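Local coordinates for protein sorbitol dehydrogenase (Gluconobacter oxydans, PDB 5ITG) that probably oxidises the sugar alcohol D-sorbitol to L-sorbose, passing the hydride to a nicotinamide cofactor bound by a Rossmann-type domain, at residues K152-N157 and L203-A208; G180-V185 and A214-E219. All coordinates share one frame; numbering follows the deposited sequence.

How the contacts relate
Leaving residues 152-157 at the end of helix 149-156, the chain runs through helix 164-177 to residues 180-185, the last two of which begin strand 184-187. Helix 194-209 follows, and at its residues 203-208 contact 1 closes, over 45 intervening residues. Helix 211-220 comes next, and residues 214-219 close contact 2 across 28 residues. The segments alternate, so the two loops cross rather than nest. Their centres lie about 16 Å apart, and they meet where helices 194-209 and 211-220 pack, with A206 CB 3.7 Å from A214 CB. Together they tie a peripheral helix and the approach to a sheet strand to this helical pair within the Rossmann domain.

Contact 1 of 2, residues K152-N157 and L203-A208; sequences KADLKN and LGYAKA
The carboxylate of D154, a residue set beside Y205, is gripped twice, OD2 by the hydroxyl of T163 and OD1 by the backbone N of S162. This is helix-to-helix packing on the Rossmann domain: the segments of helices 149-156 and 194-209 cross at -43°, with their axes 11.0 Å apart. That is a wide spacing, and a long aromatic side chain suits it. Y205 carries CG anti to its backbone N (chi1 176°), and the ring reaches over to the other helix. D154 CB sits at the ring's edge, near its plane, 3.4 Å from Y205 OH. L155 comes from a different side, its side chain and that of Y205 running past each other in opposite directions, and lays CD1 over one ring face in a CH-pi contact, 3.8 Å from the ring centroid. CD1 is displaced toward the rim, and its closest ring atom is CE2 of Y205 at 3.4 Å. A branched leucine can serve two partners at once. F144 and P158 from loops and F165 and V169 of helix 164-177 also touch Y205, giving its ring apolar company that suits an aromatic residue. One turn farther along the same helix, A208 offers only a methyl, small enough to admit the second branch of L155: CD2 stops 3.9 Å from A208 CB.

Contact 2 of 2, residues G180-V185 and A214-E219; sequences GKAFTV and AKWIEE
With CG anti to the backbone N (chi1 -174°) and the indole turned by a chi2 of 76°, W216 reaches from helix 211-220 to A182, in the extended chain leading into strand 184-187. This is apolar packing of a helix side chain on the segment that enters a parallel strand of the Rossmann domain's sheet. The far corner of its six-membered ring does the touching: CH2 of W216 lies 3.6 Å from CB of A182, which approaches obliquely. The same CH2 is 3.7 Å from the backbone N of A182. At the ring's edge, near its plane, K181 C lies 4.2 Å from W216 CH2. Alanine suits this buried place, since its methyl points at the helix yet lets the broad indole come close to the backbone. The K181 side chain sets off away from the helix, and its NZ is salt-bridged to D271. W216 also stacks on W176, so an alanine in its place would probably leave A182 and W176 without their shared aromatic neighbour and open a gap beside the chain. Around this packing, I217 touches L172 of helix 164-177 and L203 of helix 194-209, while F183 touches V126 of strand 125-128, which pairs in parallel with strand 184-187.

Contact 1 of 2, residues K152-N157 and L203-A208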
loop_
_atom_site.group_PDB
_atom_site.type_symbol
_atom_site.label_atom_id
_atom_site.label_comp_id
_atom_site.label_asym_id
_atom_site.label_seq_id
_atom_site.Cartn_x
_atom_site.Cartn_y
_atom_site.Cartn_z
ATOM N N LYS A 152 -20.057 -10.888 16.084
ATOM C CA LYS A 152 -20.890 -11.514 17.103
ATOM C C LYS A 152 -21.718 -12.634 16.490
ATOM O O LYS A 152 -21.902 -13.688 17.097
ATOM C CB LYS A 152 -21.804 -10.471 17.749
ATOM C CG LYS A 152 -21.049 -9.340 18.442
ATOM C CD LYS A 152 -22.000 -8.287 19.010
ATOM C CE LYS A 152 -22.887 -8.861 20.109
ATOM N NZ LYS A 152 -22.075 -9.425 21.227
ATOM N N ALA A 153 -22.214 -12.412 15.278
ATOM C CA ALA A 153 -23.013 -13.426 14.602
ATOM C C ALA A 153 -22.150 -14.653 14.326
ATOM O O ALA A 153 -22.600 -15.795 14.481
ATOM C CB ALA A 153 -23.576 -12.868 13.298
ATOM N N ASP A 154 -20.910 -14.421 13.908
ATOM C CA ASP A 154 -19.994 -15.520 13.632
ATOM C C ASP A 154 -19.735 -16.294 14.913
ATOM O O ASP A 154 -19.652 -17.526 14.905
ATOM C CB ASP A 154 -18.672 -14.985 13.074
ATOM C CG ASP A 154 -18.726 -14.756 11.581
ATOM O OD1 ASP A 154 -19.847 -14.581 11.052
ATOM O OD2 ASP A 154 -17.654 -14.741 10.939
ATOM N N LEU A 155 -19.604 -15.561 16.013
ATOM C CA LEU A 155 -19.355 -16.171 17.310
ATOM C C LEU A 155 -20.546 -17.043 17.729
ATOM O O LEU A 155 -20.379 -18.026 18.450
ATOM C CB LEU A 155 -19.081 -15.073 18.348
ATOM C CG LEU A 155 -17.683 -14.987 18.986
ATOM C CD1 LEU A 155 -16.598 -15.331 17.990
ATOM C CD2 LEU A 155 -17.466 -13.585 19.540
ATOM N N LYS A 156 -21.742 -16.694 17.258
ATOM C CA LYS A 156 -22.941 -17.466 17.582
ATOM C C LYS A 156 -22.967 -18.761 16.771
ATOM O O LYS A 156 -23.259 -19.828 17.310
ATOM C CB LYS A 156 -24.201 -16.643 17.302
ATOM C CG LYS A 156 -25.500 -17.309 17.753
ATOM C CD LYS A 156 -26.669 -16.328 17.705
ATOM C CE LYS A 156 -27.967 -16.974 18.182
ATOM N NZ LYS A 156 -29.093 -15.995 18.209
ATOM N N ASN A 157 -22.666 -18.667 15.478
ATOM C CA ASN A 157 -22.622 -19.843 14.614
ATOM C C ASN A 157 -21.288 -19.905 13.865
ATOM O O ASN A 157 -21.237 -19.737 12.646
ATOM C CB ASN A 157 -23.780 -19.833 13.609
ATOM C CG ASN A 157 -25.123 -20.090 14.269
ATOM O OD1 ASN A 157 -25.753 -19.175 14.802
ATOM N ND2 ASN A 157 -25.558 -21.349 14.253
ATOM N N LEU A 203 -6.299 -13.534 16.290
ATOM C CA LEU A 203 -6.172 -14.124 17.624
ATOM C C LEU A 203 -7.216 -13.493 18.540
ATOM O O LEU A 203 -7.628 -14.094 19.533
ATOM C CB LEU A 203 -4.776 -13.893 18.212
ATOM C CG LEU A 203 -3.592 -14.613 17.555
ATOM C CD1 LEU A 203 -2.342 -14.383 18.391
ATOM C CD2 LEU A 203 -3.874 -16.098 17.442
ATOM N N GLY A 204 -7.633 -12.275 18.206
ATOM C CA GLY A 204 -8.644 -11.605 18.999
ATOM C C GLY A 204 -9.952 -12.363 18.864
ATOM O O GLY A 204 -10.690 -12.523 19.836
ATOM N N TYR A 205 -10.241 -12.836 17.652
ATOM C CA TYR A 205 -11.460 -13.593 17.402
ATOM C C TYR A 205 -11.311 -14.992 17.982
ATOM O O TYR A 205 -12.227 -15.513 18.623
ATOM C CB TYR A 205 -11.736 -13.681 15.898
ATOM C CG TYR A 205 -12.942 -14.525 15.535
ATOM C CD1 TYR A 205 -12.853 -15.915 15.472
ATOM C CD2 TYR A 205 -14.175 -13.934 15.262
ATOM C CE1 TYR A 205 -13.963 -16.700 15.143
ATOM C CE2 TYR A 205 -15.296 -14.708 14.933
ATOM C CZ TYR A 205 -15.180 -16.087 14.875
ATOM O OH TYR A 205 -16.272 -16.860 14.548
ATOM N N ALA A 206 -10.148 -15.594 17.754
ATOM C CA ALA A 206 -9.865 -16.932 18.252
ATOM C C ALA A 206 -10.020 -17.012 19.769
ATOM O O ALA A 206 -10.572 -17.983 20.292
ATOM C CB ALA A 206 -8.447 -17.349 17.848
ATOM N N LYS A 207 -9.527 -15.997 20.472
ATOM C CA LYS A 207 -9.613 -15.974 21.929
ATOM C C LYS A 207 -11.069 -15.987 22.383
ATOM O O LYS A 207 -11.433 -16.711 23.308
ATOM C CB LYS A 207 -8.919 -14.734 22.489
ATOM C CG LYS A 207 -8.898 -14.690 24.003
ATOM C CD LYS A 207 -8.295 -13.393 24.513
ATOM C CE LYS A 207 -8.185 -13.415 26.025
ATOM N NZ LYS A 207 -7.385 -14.594 26.471
ATOM N N ALA A 208 -11.897 -15.185 21.728
ATOM C CA ALA A 208 -13.309 -15.121 22.074
ATOM C C ALA A 208 -13.974 -16.454 21.763
ATOM O O ALA A 208 -14.854 -16.898 22.492
ATOM C CB ALA A 208 -13.993 -14.001 21.299
#

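Contact 2 of 2, residues G180-V185 and A214-E219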
loop_
_atom_site.group_PDB
_atom_site.type_symbol
_atom_site.label_atom_id
_atom_site.label_comp_id
_atom_site.label_asym_id
_atom_site.label_seq_id
_atom_site.Cartn_x
_atom_site.Cartn_y
_atom_site.Cartn_z
ATOM N N GLY A 180 -4.555 -31.898 10.927
ATOM C CA GLY A 180 -3.849 -31.184 9.876
ATOM C C GLY A 180 -2.868 -30.173 10.435
ATOM O O GLY A 180 -2.624 -30.143 11.638
ATOM N N LYS A 181 -2.306 -29.336 9.566
ATOM C CA LYS A 181 -1.340 -28.325 9.991
ATOM C C LYS A 181 -1.873 -26.904 9.832
ATOM O O LYS A 181 -2.777 -26.655 9.036
ATOM C CB LYS A 181 -0.045 -28.482 9.192
ATOM C CG LYS A 181 0.703 -29.770 9.495
ATOM C CD LYS A 181 1.967 -29.910 8.672
ATOM C CE LYS A 181 1.659 -30.088 7.197
ATOM N NZ LYS A 181 2.904 -30.349 6.419
ATOM N N ALA A 182 -1.319 -25.971 10.601
ATOM C CA ALA A 182 -1.749 -24.578 10.507
ATOM C C ALA A 182 -1.187 -24.000 9.222
ATOM O O ALA A 182 -0.199 -24.501 8.691
ATOM C CB ALA A 182 -1.231 -23.776 11.707
ATOM N N PHE A 183 -1.826 -22.965 8.697
ATOM C CA PHE A 183 -1.308 -22.322 7.497
ATOM C C PHE A 183 -0.761 -20.950 7.873
ATOM O O PHE A 183 -0.880 -20.518 9.019
ATOM C CB PHE A 183 -2.389 -22.191 6.405
ATOM C CG PHE A 183 -3.714 -21.669 6.894
ATOM C CD1 PHE A 183 -3.818 -20.418 7.494
ATOM C CD2 PHE A 183 -4.874 -22.424 6.720
ATOM C CE1 PHE A 183 -5.053 -19.926 7.912
ATOM C CE2 PHE A 183 -6.115 -21.938 7.138
ATOM C CZ PHE A 183 -6.203 -20.690 7.733
ATOM N N THR A 184 -0.139 -20.283 6.909
ATOM C CA THR A 184 0.412 -18.957 7.133
ATOM C C THR A 184 -0.638 -17.891 6.820
ATOM O O THR A 184 -1.316 -17.970 5.795
ATOM C CB THR A 184 1.628 -18.708 6.215
ATOM O OG1 THR A 184 2.685 -19.610 6.556
ATOM C CG2 THR A 184 2.113 -17.263 6.344
ATOM N N VAL A 185 -0.781 -16.908 7.700
ATOM C CA VAL A 185 -1.721 -15.815 7.458
ATOM C C VAL A 185 -0.851 -14.680 6.916
ATOM O O VAL A 185 -0.045 -14.102 7.645
ATOM C CB VAL A 185 -2.422 -15.355 8.749
ATOM C CG1 VAL A 185 -3.296 -14.161 8.457
ATOM C CG2 VAL A 185 -3.257 -16.491 9.326
ATOM N N ALA A 214 -7.031 -20.387 20.402
ATOM C CA ALA A 214 -6.159 -19.242 20.156
ATOM C C ALA A 214 -4.726 -19.625 20.489
ATOM O O ALA A 214 -3.789 -19.237 19.790
ATOM C CB ALA A 214 -6.596 -18.058 21.001
ATOM N N LYS A 215 -4.566 -20.393 21.562
ATOM C CA LYS A 215 -3.246 -20.842 21.979
ATOM C C LYS A 215 -2.601 -21.643 20.855
ATOM O O LYS A 215 -1.441 -21.413 20.505
ATOM C CB LYS A 215 -3.349 -21.707 23.240
ATOM C CG LYS A 215 -2.021 -22.292 23.692
ATOM C CD LYS A 215 -2.192 -23.239 24.876
ATOM C CE LYS A 215 -0.857 -23.843 25.290
ATOM N NZ LYS A 215 0.151 -22.799 25.649
ATOM N N TRP A 216 -3.364 -22.575 20.285
ATOM C CA TRP A 216 -2.873 -23.413 19.197
ATOM C C TRP A 216 -2.481 -22.588 17.974
ATOM O O TRP A 216 -1.427 -22.812 17.378
ATOM C CB TRP A 216 -3.933 -24.435 18.766
ATOM C CG TRP A 216 -3.410 -25.406 17.742
ATOM C CD1 TRP A 216 -2.576 -26.465 17.970
ATOM C CD2 TRP A 216 -3.614 -25.358 16.322
ATOM N NE1 TRP A 216 -2.245 -27.076 16.784
ATOM C CE2 TRP A 216 -2.869 -26.418 15.758
ATOM C CE3 TRP A 216 -4.352 -24.522 15.472
ATOM C CZ2 TRP A 216 -2.841 -26.664 14.380
ATOM C CZ3 TRP A 216 -4.323 -24.769 14.105
ATOM C CH2 TRP A 216 -3.572 -25.831 13.573
ATOM N N ILE A 217 -3.335 -21.644 17.592
ATOM C CA ILE A 217 -3.044 -20.820 16.424
ATOM C C ILE A 217 -1.802 -19.964 16.665
ATOM O O ILE A 217 -0.926 -19.863 15.804
ATOM C CB ILE A 217 -4.242 -19.913 16.062
ATOM C CG1 ILE A 217 -5.452 -20.778 15.690
ATOM C CG2 ILE A 217 -3.869 -19.012 14.893
ATOM C CD1 ILE A 217 -6.712 -19.990 15.338
ATOM N N GLU A 218 -1.726 -19.371 17.849
ATOM C CA GLU A 218 -0.595 -18.529 18.215
ATOM C C GLU A 218 0.712 -19.308 18.089
ATOM O O GLU A 218 1.735 -18.760 17.684
ATOM C CB GLU A 218 -0.774 -18.029 19.655
ATOM C CG GLU A 218 0.167 -16.908 20.097
ATOM C CD GLU A 218 1.607 -17.366 20.282
ATOM O OE1 GLU A 218 1.832 -18.370 21.001
ATOM O OE2 GLU A 218 2.516 -16.714 19.721
ATOM N N GLU A 219 0.671 -20.594 18.417
ATOM C CA GLU A 219 1.864 -21.428 18.371
ATOM C C GLU A 219 2.187 -22.067 17.031
ATOM O O GLU A 219 3.352 -22.274 16.717
ATOM C CB GLU A 219 1.760 -22.534 19.424
ATOM C CG GLU A 219 1.554 -22.019 20.836
ATOM C CD GLU A 219 1.415 -23.137 21.848
ATOM O OE1 GLU A 219 0.460 -23.936 21.725
ATOM O OE2 GLU A 219 2.256 -23.219 22.768
#